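Local coordinates for protein DyP2 (Amycolatopsis sp. ATCC 39116, PDB 4G2C) that is a multifunctional haem-containing dye peroxidase of a lignin-reactive bacterium, probably oxidising dyes and other substrates with hydrogen peroxide, at residues Glu157-Gln162 and Gly197-Leu202; Gln278-Phe283 and Leu395-Asp400; Asn425-Pro430 and Pro438-Val443; Ile444-Arg449 and Ile470-Thr475. One frame throughout, in Å; residues are numbered along the deposited sequence.

Contact 1. Residues Glu157-Gln162 and Gly197-Leu202; sequences EGHYQQ and GEESGL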
# COMPACT_ATOMS: atom_id res chain seq x y z
N GLU A 157 16.05 -9.62 6.74
CA GLU A 157 16.18 -11.00 6.28
C GLU A 157 17.23 -11.09 5.17
O GLU A 157 17.47 -10.12 4.43
CB GLU A 157 14.83 -11.59 5.85
CG GLU A 157 13.79 -11.64 6.99
CD GLU A 157 12.44 -12.24 6.59
OE1 GLU A 157 12.21 -12.49 5.40
OE2 GLU A 157 11.61 -12.46 7.50
N GLY A 158 17.86 -12.26 5.07
CA GLY A 158 19.01 -12.47 4.21
C GLY A 158 18.86 -12.02 2.77
O GLY A 158 19.72 -11.31 2.25
N HIS A 159 17.77 -12.41 2.12
CA HIS A 159 17.58 -12.06 0.71
C HIS A 159 17.47 -10.55 0.43
O HIS A 159 17.82 -10.12 -0.66
CB HIS A 159 16.45 -12.87 0.06
CG HIS A 159 15.15 -12.82 0.80
ND1 HIS A 159 15.03 -13.24 2.12
CD2 HIS A 159 13.91 -12.44 0.41
CE1 HIS A 159 13.77 -13.10 2.50
NE2 HIS A 159 13.07 -12.62 1.48
N TYR A 160 17.03 -9.77 1.41
CA TYR A 160 16.94 -8.31 1.26
C TYR A 160 18.28 -7.61 1.46
O TYR A 160 18.42 -6.42 1.18
CB TYR A 160 15.85 -7.70 2.16
CG TYR A 160 14.46 -8.23 1.83
CD1 TYR A 160 13.81 -7.86 0.66
CD2 TYR A 160 13.81 -9.13 2.67
CE1 TYR A 160 12.55 -8.35 0.34
CE2 TYR A 160 12.54 -9.62 2.36
CZ TYR A 160 11.92 -9.24 1.19
OH TYR A 160 10.68 -9.72 0.85
N GLN A 161 19.27 -8.36 1.94
CA GLN A 161 20.62 -7.81 2.12
C GLN A 161 21.41 -7.92 0.81
O GLN A 161 22.45 -7.30 0.66
CB GLN A 161 21.36 -8.53 3.25
CG GLN A 161 20.70 -8.40 4.64
CD GLN A 161 21.67 -8.66 5.79
OE1 GLN A 161 22.86 -8.35 5.70
NE2 GLN A 161 21.17 -9.24 6.88
N GLN A 162 20.90 -8.72 -0.12
CA GLN A 162 21.58 -8.97 -1.40
C GLN A 162 21.25 -7.88 -2.41
O GLN A 162 20.28 -7.15 -2.25
CB GLN A 162 21.15 -10.32 -1.99
CG GLN A 162 21.08 -11.44 -0.97
CD GLN A 162 22.42 -11.69 -0.30
OE1 GLN A 162 23.41 -11.99 -0.96
NE2 GLN A 162 22.46 -11.54 1.03
N GLY A 197 15.54 -14.32 -4.04
CA GLY A 197 14.54 -14.31 -2.99
C GLY A 197 13.13 -14.45 -3.52
O GLY A 197 12.86 -14.10 -4.66
N GLU A 198 12.24 -14.96 -2.67
CA GLU A 198 10.84 -15.15 -3.05
C GLU A 198 9.93 -14.88 -1.85
O GLU A 198 10.34 -15.08 -0.72
CB GLU A 198 10.63 -16.57 -3.57
CG GLU A 198 9.18 -16.95 -3.82
CD GLU A 198 9.01 -18.24 -4.63
OE1 GLU A 198 10.03 -18.87 -4.99
OE2 GLU A 198 7.85 -18.62 -4.90
N GLU A 199 8.71 -14.42 -2.11
CA GLU A 199 7.70 -14.29 -1.06
C GLU A 199 6.36 -14.76 -1.62
O GLU A 199 6.15 -14.76 -2.84
CB GLU A 199 7.56 -12.83 -0.57
CG GLU A 199 8.86 -12.14 -0.12
CD GLU A 199 9.32 -12.56 1.27
OE1 GLU A 199 8.56 -13.27 1.96
OE2 GLU A 199 10.45 -12.17 1.67
N SER A 200 5.46 -15.17 -0.74
CA SER A 200 4.11 -15.54 -1.17
C SER A 200 3.08 -14.71 -0.40
O SER A 200 3.13 -14.61 0.82
CB SER A 200 3.86 -17.04 -0.96
OG SER A 200 4.92 -17.82 -1.53
N GLY A 201 2.16 -14.11 -1.15
CA GLY A 201 1.07 -13.37 -0.55
C GLY A 201 -0.20 -14.20 -0.53
O GLY A 201 -0.51 -14.93 -1.47
N LEU A 202 -0.93 -14.11 0.57
CA LEU A 202 -2.19 -14.82 0.70
C LEU A 202 -3.20 -13.83 1.25
O LEU A 202 -3.04 -13.32 2.37
CB LEU A 202 -2.04 -16.01 1.66
CG LEU A 202 -3.33 -16.77 1.97
CD1 LEU A 202 -3.78 -17.59 0.76
CD2 LEU A 202 -3.17 -17.65 3.22
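The imidazole of His159 lies across Gly197 and ends against the carboxylate of Glu199. His159 CB is 3.9 Å from Gly197 CA, a fit that suits glycine, since a CB there would run into His159 CD2. The CG of His159 sits between the backbone N and the carbonyl carbon (chi1 52°), and this turn swings the ring toward the strand. NE2 then gives its N-H to Glu199 OE2 at 2.7 Å, almost straight at 174° and in the plane of the imidazole, a His-carboxylate hydrogen bond. Tyr160 comes to the same oxygen from the other side of the carboxylate, its OH donating to Glu199 OE2 at 2.6 Å. Both donors stand well out of the carboxylate plane, on opposite faces; the phenol ring runs nearly parallel to the carboxylate (planes 6° apart) but is displaced from its plane. The two aromatic neighbours also touch each other: Tyr160 CD2 lies over a rim of the imidazole face. Glu199 OE2 thus accepts from both the imidazole and the phenol, while Glu199 OE1 and Glu157 OE1 both form salt bridges to Lys275. That shared lysine probably offsets the closeness of the two glutamates. In this DyP dimeric alpha+beta barrel domain, strand 193-205 pairs with strand 66-74 and Tyr160 packs on Phe71 and Phe273; the loop before strand 166-172 is thus fitted between their five-stranded sheet and that of strand 267-278.

Contact 2. Residues Gln278-Phe283 and Leu395-Asp400; sequences QNVRLF and LRPAKD. With HEM (protoporphyrin IX containing Fe), chain C.
Asn279 and Ala398 bring their CA atoms to 4.0 Å where the start of helix 280-293 meets the loop, and from there Arg281 N donates to Pro397 O at 2.9 Å. Asn279 holds its CG opposite the backbone N (chi1 -175°), which carries OD1 back over the helix start to accept from Leu282 N at 2.9 Å. The same amide leans on Ala398, OD1 lying 3.4 Å from its CB. A valine here would remove that acceptor, and Leu282 N would probably keep just a weak backbone bond, leaving the first turn less firmly held. Ala398 is small enough to slip its methyl over one face of the Arg281 guanidinium, 3.6 Å from NH2. Deeper in, Val280 CG1 touches Arg396 CB at 3.5 Å and CG2 faces the ring of Pro397. Arg396 offers this site its aliphatic stem, because a bend at chi2 takes the guanidinium off to Asp385 and Ala389 O. Gln278, bonded through NE2 to Glu213, rests that nitrogen 3.5 Å from the haem methyl CMB. An asparagine N-cap is characteristic of a helix N-terminus; here it lies where strand 267-278 passes into helix 280-293, beside the haem pocket.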
# COMPACT_ATOMS: atom_id res chain seq x y z
N GLN A 278 4.04 -8.53 11.36
CA GLN A 278 3.03 -8.13 12.33
C GLN A 278 2.99 -9.07 13.55
O GLN A 278 2.61 -10.23 13.44
CB GLN A 278 1.66 -8.14 11.67
CG GLN A 278 1.49 -7.13 10.53
CD GLN A 278 0.07 -7.12 9.99
OE1 GLN A 278 -0.23 -7.76 8.97
NE2 GLN A 278 -0.81 -6.42 10.67
N ASN A 279 3.37 -8.56 14.72
CA ASN A 279 3.18 -9.29 15.96
C ASN A 279 1.75 -9.04 16.45
O ASN A 279 1.50 -8.14 17.26
CB ASN A 279 4.21 -8.85 17.00
CG ASN A 279 4.14 -9.68 18.29
OD1 ASN A 279 3.10 -10.22 18.65
ND2 ASN A 279 5.27 -9.77 18.98
N VAL A 280 0.82 -9.83 15.93
CA VAL A 280 -0.59 -9.70 16.26
C VAL A 280 -0.81 -9.82 17.75
O VAL A 280 -1.57 -9.04 18.35
CB VAL A 280 -1.41 -10.76 15.55
CG1 VAL A 280 -2.90 -10.59 15.89
CG2 VAL A 280 -1.18 -10.68 14.06
N ARG A 281 -0.12 -10.78 18.36
CA ARG A 281 -0.21 -10.98 19.80
C ARG A 281 -0.01 -9.69 20.57
O ARG A 281 -0.82 -9.32 21.43
CB ARG A 281 0.80 -12.05 20.26
CG ARG A 281 0.88 -12.21 21.78
CD ARG A 281 1.20 -13.66 22.20
NE ARG A 281 2.60 -14.05 22.03
CZ ARG A 281 3.02 -15.19 21.47
NH1 ARG A 281 2.14 -16.08 20.99
NH2 ARG A 281 4.32 -15.45 21.37
N LEU A 282 1.08 -9.00 20.28
CA LEU A 282 1.45 -7.83 21.06
C LEU A 282 0.48 -6.68 20.78
O LEU A 282 0.15 -5.87 21.66
CB LEU A 282 2.87 -7.43 20.72
CG LEU A 282 3.48 -6.18 21.35
CD1 LEU A 282 3.55 -6.29 22.85
CD2 LEU A 282 4.87 -6.01 20.76
N PHE A 283 0.01 -6.62 19.53
CA PHE A 283 -0.93 -5.57 19.14
C PHE A 283 -2.25 -5.73 19.87
O PHE A 283 -2.85 -4.74 20.29
CB PHE A 283 -1.13 -5.53 17.60
CG PHE A 283 -1.85 -4.31 17.12
CD1 PHE A 283 -1.16 -3.13 16.88
CD2 PHE A 283 -3.23 -4.32 16.95
CE1 PHE A 283 -1.83 -1.99 16.46
CE2 PHE A 283 -3.90 -3.19 16.52
CZ PHE A 283 -3.19 -2.03 16.28
N LEU A 395 -3.49 -16.37 21.88
CA LEU A 395 -3.76 -17.27 20.77
C LEU A 395 -3.46 -16.65 19.38
O LEU A 395 -3.66 -17.29 18.36
CB LEU A 395 -5.19 -17.83 20.85
CG LEU A 395 -5.44 -18.76 22.05
CD1 LEU A 395 -6.77 -19.46 21.93
CD2 LEU A 395 -4.32 -19.78 22.23
N ARG A 396 -2.99 -15.41 19.36
CA ARG A 396 -2.61 -14.78 18.09
C ARG A 396 -1.13 -15.02 17.76
O ARG A 396 -0.28 -15.07 18.64
CB ARG A 396 -2.89 -13.28 18.12
CG ARG A 396 -4.28 -12.89 18.60
CD ARG A 396 -5.35 -13.38 17.66
NE ARG A 396 -6.65 -12.84 18.05
CZ ARG A 396 -7.80 -13.13 17.44
NH1 ARG A 396 -7.82 -13.96 16.40
NH2 ARG A 396 -8.93 -12.59 17.87
N PRO A 397 -0.80 -15.13 16.47
CA PRO A 397 0.61 -15.25 16.10
C PRO A 397 1.41 -14.03 16.55
O PRO A 397 0.84 -12.95 16.75
CB PRO A 397 0.57 -15.32 14.58
CG PRO A 397 -0.76 -14.75 14.20
CD PRO A 397 -1.69 -15.12 15.29
N ALA A 398 2.71 -14.20 16.72
CA ALA A 398 3.58 -13.09 17.11
C ALA A 398 4.60 -12.78 16.01
O ALA A 398 5.25 -11.73 16.06
CB ALA A 398 4.28 -13.41 18.43
N LYS A 399 4.74 -13.67 15.03
CA LYS A 399 5.72 -13.49 13.95
C LYS A 399 5.38 -14.30 12.72
O LYS A 399 4.48 -15.14 12.75
CB LYS A 399 7.12 -13.88 14.43
CG LYS A 399 7.24 -15.34 14.87
CD LYS A 399 8.68 -15.69 15.23
CE LYS A 399 8.80 -17.14 15.72
NZ LYS A 399 10.22 -17.60 15.81
N ASP A 400 6.11 -14.04 11.63
CA ASP A 400 6.02 -14.84 10.40
C ASP A 400 4.69 -14.73 9.67
O ASP A 400 4.39 -15.52 8.77
CB ASP A 400 6.33 -16.32 10.66
CG ASP A 400 7.80 -16.55 10.95
OD1 ASP A 400 8.60 -15.62 10.77
OD2 ASP A 400 8.15 -17.68 11.33
CHA HEM C . -5.08 2.62 5.59
CHB HEM C . -3.20 -1.03 8.19
CHC HEM C . 1.25 0.00 6.54
CHD HEM C . -0.51 4.07 4.60
C1A HEM C . -4.96 1.53 6.42
C2A HEM C . -6.07 0.86 7.08
C3A HEM C . -5.54 -0.14 7.79
C4A HEM C . -4.10 -0.15 7.61
CMA HEM C . -6.32 -1.14 8.67
CAA HEM C . -7.56 1.27 6.96
CBA HEM C . -8.16 0.63 5.70
CGA HEM C . -7.92 1.47 4.46
O1A HEM C . -8.27 2.66 4.45
O2A HEM C . -7.38 0.95 3.47
C1B HEM C . -1.83 -1.09 7.99
C2B HEM C . -0.88 -2.05 8.56
C3B HEM C . 0.35 -1.75 8.08
C4B HEM C . 0.22 -0.61 7.20
CMB HEM C . -1.25 -3.19 9.54
CAB HEM C . 1.70 -2.45 8.34
CBB HEM C . 1.74 -3.71 8.78
C1C HEM C . 1.17 1.24 5.93
C2C HEM C . 2.30 2.04 5.49
C3C HEM C . 1.80 3.16 4.94
C4C HEM C . 0.35 3.10 5.02
CMC HEM C . 3.80 1.65 5.60
CAC HEM C . 2.59 4.36 4.35
CBC HEM C . 3.87 4.58 4.69
C1D HEM C . -1.89 4.03 4.63
C2D HEM C . -2.74 4.98 3.96
C3D HEM C . -4.15 4.50 4.27
C4D HEM C . -4.02 3.34 5.09
CMD HEM C . -2.30 6.18 3.11
CAD HEM C . -5.46 5.13 3.83
CBD HEM C . -5.61 6.33 4.74
CGD HEM C . -6.82 7.04 4.22
O1D HEM C . -6.82 7.39 3.01
O2D HEM C . -7.79 7.21 5.01
NA HEM C . -3.79 0.89 6.75
NB HEM C . -1.11 -0.23 7.18
NC HEM C . -0.00 1.91 5.63
ND HEM C . -2.68 3.09 5.28
FE HEM C . -1.88 1.46 6.41

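Contact 3. Residues Asn425-Pro430 and Pro438-Val443; sequences NNPAFP and PGLDPV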
# COMPACT_ATOMS: atom_id res chain seq x y z
N ASN A 425 6.27 8.98 11.29
CA ASN A 425 7.35 9.02 12.26
C ASN A 425 7.42 10.34 13.02
O ASN A 425 8.21 10.49 13.94
CB ASN A 425 8.70 8.80 11.59
CG ASN A 425 8.88 7.39 11.06
OD1 ASN A 425 8.01 6.53 11.23
ND2 ASN A 425 10.00 7.16 10.40
N ASN A 426 6.62 11.31 12.60
CA ASN A 426 6.78 12.66 13.10
C ASN A 426 5.87 12.90 14.30
O ASN A 426 4.65 12.79 14.18
CB ASN A 426 6.47 13.64 11.98
CG ASN A 426 6.70 15.08 12.38
OD1 ASN A 426 6.94 15.39 13.55
ND2 ASN A 426 6.63 15.98 11.39
N PRO A 427 6.46 13.19 15.47
CA PRO A 427 5.63 13.35 16.66
C PRO A 427 4.76 14.60 16.57
O PRO A 427 3.73 14.67 17.24
CB PRO A 427 6.65 13.48 17.81
CG PRO A 427 7.91 14.00 17.16
CD PRO A 427 7.90 13.37 15.75
N ALA A 428 5.17 15.57 15.76
CA ALA A 428 4.45 16.84 15.65
C ALA A 428 3.19 16.81 14.77
O ALA A 428 2.36 17.72 14.85
CB ALA A 428 5.38 17.94 15.18
N PHE A 429 3.04 15.77 13.94
CA PHE A 429 2.03 15.78 12.89
C PHE A 429 0.92 14.79 13.18
O PHE A 429 1.18 13.73 13.75
CB PHE A 429 2.68 15.44 11.54
CG PHE A 429 1.79 15.63 10.36
CD1 PHE A 429 1.67 16.88 9.76
CD2 PHE A 429 1.06 14.56 9.84
CE1 PHE A 429 0.84 17.06 8.67
CE2 PHE A 429 0.22 14.73 8.74
CZ PHE A 429 0.12 15.97 8.15
N PRO A 430 -0.32 15.15 12.82
CA PRO A 430 -0.71 16.45 12.26
C PRO A 430 -0.84 17.52 13.35
O PRO A 430 -0.77 17.20 14.54
CB PRO A 430 -2.07 16.16 11.63
CG PRO A 430 -2.66 15.13 12.53
CD PRO A 430 -1.49 14.25 12.96
N PRO A 438 1.08 15.19 18.94
CA PRO A 438 0.30 13.97 19.17
C PRO A 438 1.14 12.69 19.24
O PRO A 438 0.66 11.67 19.74
CB PRO A 438 -0.66 13.93 17.96
CG PRO A 438 0.00 14.76 16.91
CD PRO A 438 0.77 15.83 17.65
N GLY A 439 2.38 12.74 18.74
CA GLY A 439 3.26 11.59 18.78
C GLY A 439 3.21 10.73 17.52
O GLY A 439 2.58 11.08 16.51
N LEU A 440 3.89 9.59 17.58
CA LEU A 440 4.07 8.74 16.42
C LEU A 440 2.83 7.92 16.09
O LEU A 440 2.07 7.51 16.98
CB LEU A 440 5.23 7.77 16.63
CG LEU A 440 6.67 8.14 16.25
CD1 LEU A 440 7.12 9.43 16.91
CD2 LEU A 440 7.59 6.98 16.61
N ASP A 441 2.65 7.66 14.81
CA ASP A 441 1.73 6.64 14.35
C ASP A 441 2.03 5.35 15.14
O ASP A 441 3.17 4.87 15.15
CB ASP A 441 1.90 6.43 12.84
CG ASP A 441 0.91 5.44 12.25
OD1 ASP A 441 0.72 4.35 12.84
OD2 ASP A 441 0.32 5.76 11.20
N PRO A 442 1.02 4.80 15.81
CA PRO A 442 1.22 3.62 16.65
C PRO A 442 1.34 2.32 15.84
O PRO A 442 1.93 1.35 16.31
CB PRO A 442 -0.06 3.57 17.49
CG PRO A 442 -1.09 4.20 16.62
CD PRO A 442 -0.37 5.30 15.88
N VAL A 443 0.78 2.31 14.64
CA VAL A 443 0.81 1.11 13.82
C VAL A 443 2.11 0.96 13.03
O VAL A 443 2.66 -0.14 12.94
CB VAL A 443 -0.37 1.02 12.84
CG1 VAL A 443 -0.30 -0.29 12.09
CG2 VAL A 443 -1.70 1.14 13.59
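Pro427 and Gly439 are joined by the one hydrogen bond between these segments: Gly439 N donates to Pro427 O at 2.8 Å, in the carbonyl plane and on a lone pair. Glycine suits this place because at phi 93° and psi -173° a side chain would be jammed against the carbonyl oxygen before it. Polar bonds within each segment shape the two partners. Asn426 opens a type I turn that ends at Phe429; with its CG opposite the backbone N (chi1 -176°), OD1 reaches Ala428 N at 2.8 Å and closes an Asx turn. Asp441 forms a second Asx turn to Val443 N, and its OD2 takes a bond from His350, consistent with the aspartate that supports the proximal haem histidine in dye peroxidases.

Two pairs make the apolar contacts. Leu440 lies alongside Pro427, pointing the same way, with CD1 4.2 Å from Pro427 CB, and Pro438 CG is 4.3 Å from Pro430 CD. Carbons also pack on carbonyl oxygens: Leu440 CD1 is 3.3 Å from Asn425 O, and Pro438 CG lies 3.5 Å from Phe429 O and just as close to Pro430 O. A cis peptide precedes Pro430, whose CB sits over the centre of the Phe429 ring. Lys353 of helix 350-354 donates to Phe429 O and Gly439 O, tying both sides to the same amine.

Prolines offer no N-H, which limits the backbone bonds available, and one N-H, from Gly439, crosses. Other polar atoms are served largely by side chains such as Lys353, consistent with a loop shaped by both proline packing and side-chain bonds.

Contact 4. Residues Ile444-Arg449 and Ile470-Thr475; sequences IGQGAR and IPQAVT. With HEM (protoporphyrin IX containing Fe), chain C; ACT (acetate ion), chain Y.
NH1 of Arg449 serves two carbonyl oxygens, Ile470 O across the contact at 2.9 Å and Pro442 O just before its own segment. The bond to Ile470 O is bent (146°), and the donor stands above that carbonyl plane. NH2 is better aligned: it meets Gly445 O at 2.8 Å on a lone pair, with an angle of 166°. The chain of Arg449 is extended from CG to NE, and that length lets the flat group cross the gap between the segments. Gln472 runs at about a right angle to it and covers one guanidinium face, its CA over the centre and its CG 3.6 Å from Arg449 NH2. A leucine in place of Arg449 would probably leave the carbonyls of Ile470, Pro442 and Gly445 without their guanidinium donors and Gln472 with less to pack against.

The segments form part of the haem pocket, one as the loop after helix 416-424 and the other as the lead into strand 474-484. Ile444 packs over one face of the porphyrin, its CG2 3.5 Å from the haem bridge carbon CHC, and Val474 lies against a vinyl group, its CG2 3.7 Å from the haem carbon CBB; both are apolar, as suits the macrocycle.

Beyond the arginine, Gln472 NE2 folds back to Val474 O at 2.8 Å in a nearly straight bond, 168°, along the C=O direction. Its OE1 accepts from water 3, which in turn takes the N-H of Gly447. Water 2 gives to Gln446 OE1, while Gln446 NE2 is held by Asp150 and Leu148 O.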
# COMPACT_ATOMS: atom_id res chain seq x y z
N ILE A 444 2.58 2.05 12.43
CA ILE A 444 3.79 1.97 11.61
C ILE A 444 4.90 2.94 11.98
O ILE A 444 5.93 2.99 11.31
CB ILE A 444 3.46 2.19 10.11
CG1 ILE A 444 2.90 3.60 9.89
CG2 ILE A 444 2.52 1.11 9.62
CD1 ILE A 444 2.85 4.03 8.43
N GLY A 445 4.68 3.75 13.02
CA GLY A 445 5.67 4.73 13.44
C GLY A 445 6.99 4.10 13.88
O GLY A 445 7.00 3.10 14.62
N GLN A 446 8.10 4.70 13.44
CA GLN A 446 9.43 4.18 13.75
C GLN A 446 10.28 5.21 14.49
O GLN A 446 10.15 6.41 14.27
CB GLN A 446 10.14 3.66 12.48
CG GLN A 446 9.44 2.44 11.90
CD GLN A 446 10.21 1.73 10.77
OE1 GLN A 446 10.14 0.50 10.67
NE2 GLN A 446 10.90 2.48 9.92
N GLY A 447 11.13 4.72 15.38
CA GLY A 447 11.90 5.58 16.26
C GLY A 447 11.36 5.53 17.68
O GLY A 447 10.46 4.72 18.00
N ALA A 448 11.89 6.41 18.53
CA ALA A 448 11.49 6.48 19.93
C ALA A 448 10.01 6.86 20.06
O ALA A 448 9.51 7.68 19.31
CB ALA A 448 12.36 7.47 20.69
N ARG A 449 9.32 6.23 21.01
CA ARG A 449 7.90 6.44 21.24
C ARG A 449 7.68 6.89 22.68
O ARG A 449 8.50 6.59 23.56
CB ARG A 449 7.14 5.12 21.03
CG ARG A 449 7.11 4.60 19.58
CD ARG A 449 6.20 3.37 19.43
NE ARG A 449 6.06 2.96 18.04
CZ ARG A 449 5.00 2.31 17.55
NH1 ARG A 449 3.96 2.00 18.34
NH2 ARG A 449 4.96 1.99 16.27
N ILE A 470 2.29 2.89 23.06
CA ILE A 470 1.88 1.68 22.39
C ILE A 470 3.14 0.99 21.87
O ILE A 470 3.97 1.61 21.21
CB ILE A 470 0.95 1.96 21.22
CG1 ILE A 470 -0.18 2.91 21.65
CG2 ILE A 470 0.40 0.66 20.65
CD1 ILE A 470 -1.12 2.35 22.70
N PRO A 471 3.31 -0.30 22.20
CA PRO A 471 4.52 -0.99 21.74
C PRO A 471 4.52 -1.13 20.22
O PRO A 471 3.44 -1.25 19.63
CB PRO A 471 4.40 -2.37 22.43
CG PRO A 471 2.91 -2.56 22.66
CD PRO A 471 2.44 -1.16 23.02
N GLN A 472 5.70 -1.10 19.60
CA GLN A 472 5.84 -1.28 18.15
C GLN A 472 5.60 -2.74 17.78
O GLN A 472 6.41 -3.61 18.14
CB GLN A 472 7.23 -0.83 17.67
CG GLN A 472 7.35 -0.68 16.15
CD GLN A 472 8.80 -0.47 15.65
OE1 GLN A 472 9.55 0.37 16.16
NE2 GLN A 472 9.17 -1.22 14.63
N ALA A 473 4.51 -3.02 17.07
CA ALA A 473 4.15 -4.39 16.72
C ALA A 473 4.38 -4.72 15.24
O ALA A 473 4.05 -5.81 14.78
CB ALA A 473 2.69 -4.69 17.11
N VAL A 474 4.92 -3.75 14.51
CA VAL A 474 5.24 -3.95 13.11
C VAL A 474 6.74 -3.80 12.88
O VAL A 474 7.35 -2.81 13.29
CB VAL A 474 4.46 -2.97 12.21
CG1 VAL A 474 5.01 -2.97 10.78
CG2 VAL A 474 2.95 -3.31 12.24
N THR A 475 7.34 -4.81 12.25
CA THR A 475 8.78 -4.79 12.02
C THR A 475 9.15 -4.90 10.55
O THR A 475 8.76 -5.85 9.86
CB THR A 475 9.49 -5.95 12.78
OG1 THR A 475 9.08 -5.95 14.15
CG2 THR A 475 11.01 -5.79 12.71
CHA HEM C . -5.08 2.62 5.59
CHB HEM C . -3.20 -1.03 8.19
CHC HEM C . 1.25 0.00 6.54
CHD HEM C . -0.51 4.07 4.60
C1A HEM C . -4.96 1.53 6.42
C2A HEM C . -6.07 0.86 7.08
C3A HEM C . -5.54 -0.14 7.79
C4A HEM C . -4.10 -0.15 7.61
CMA HEM C . -6.32 -1.14 8.67
CAA HEM C . -7.56 1.27 6.96
CBA HEM C . -8.16 0.63 5.70
CGA HEM C . -7.92 1.47 4.46
O1A HEM C . -8.27 2.66 4.45
O2A HEM C . -7.38 0.95 3.47
C1B HEM C . -1.83 -1.09 7.99
C2B HEM C . -0.88 -2.05 8.56
C3B HEM C . 0.35 -1.75 8.08
C4B HEM C . 0.22 -0.61 7.20
CMB HEM C . -1.25 -3.19 9.54
CAB HEM C . 1.70 -2.45 8.34
CBB HEM C . 1.74 -3.71 8.78
C1C HEM C . 1.17 1.24 5.93
C2C HEM C . 2.30 2.04 5.49
C3C HEM C . 1.80 3.16 4.94
C4C HEM C . 0.35 3.10 5.02
CMC HEM C . 3.80 1.65 5.60
CAC HEM C . 2.59 4.36 4.35
CBC HEM C . 3.87 4.58 4.69
C1D HEM C . -1.89 4.03 4.63
C2D HEM C . -2.74 4.98 3.96
C3D HEM C . -4.15 4.50 4.27
C4D HEM C . -4.02 3.34 5.09
CMD HEM C . -2.30 6.18 3.11
CAD HEM C . -5.46 5.13 3.83
CBD HEM C . -5.61 6.33 4.74
CGD HEM C . -6.82 7.04 4.22
O1D HEM C . -6.82 7.39 3.01
O2D HEM C . -7.79 7.21 5.01
NA HEM C . -3.79 0.89 6.75
NB HEM C . -1.11 -0.23 7.18
NC HEM C . -0.00 1.91 5.63
ND HEM C . -2.68 3.09 5.28
FE HEM C . -1.88 1.46 6.41
C ACT Y . 3.26 5.96 20.89
O ACT Y . 2.29 5.68 21.67
OXT ACT Y . 3.12 5.89 19.64
CH3 ACT Y . 4.61 6.34 21.39
O HOH W 1 6.52 0.31 13.02
O HOH W 2 10.82 -1.87 11.95
O HOH W 3 11.65 1.86 15.46
O HOH W 4 8.91 2.83 17.59
O HOH W 5 4.34 -0.66 14.90

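All four contacts are partly buried, but they differ in setting. Contact 1 stands apart, within the N-terminal family domain, and is mainly charged and polar, with a glutamate as its focus. The other three gather round the haem. Contacts 2 and 4 touch through a probable backbone bond, Asn279 N to Ala473 O at 2.8 Å, and through packing of Leu282 on Pro471; both meet the haem. Contacts 3 and 4 share the loop after helix 416-424, where Asn425 OD1 probably accepts from Gln446 N. Contact 2 combines a capped helix start with one backbone bond to the loop, contact 3 depends on proline shape, and contact 4 on an arginine and ordered water.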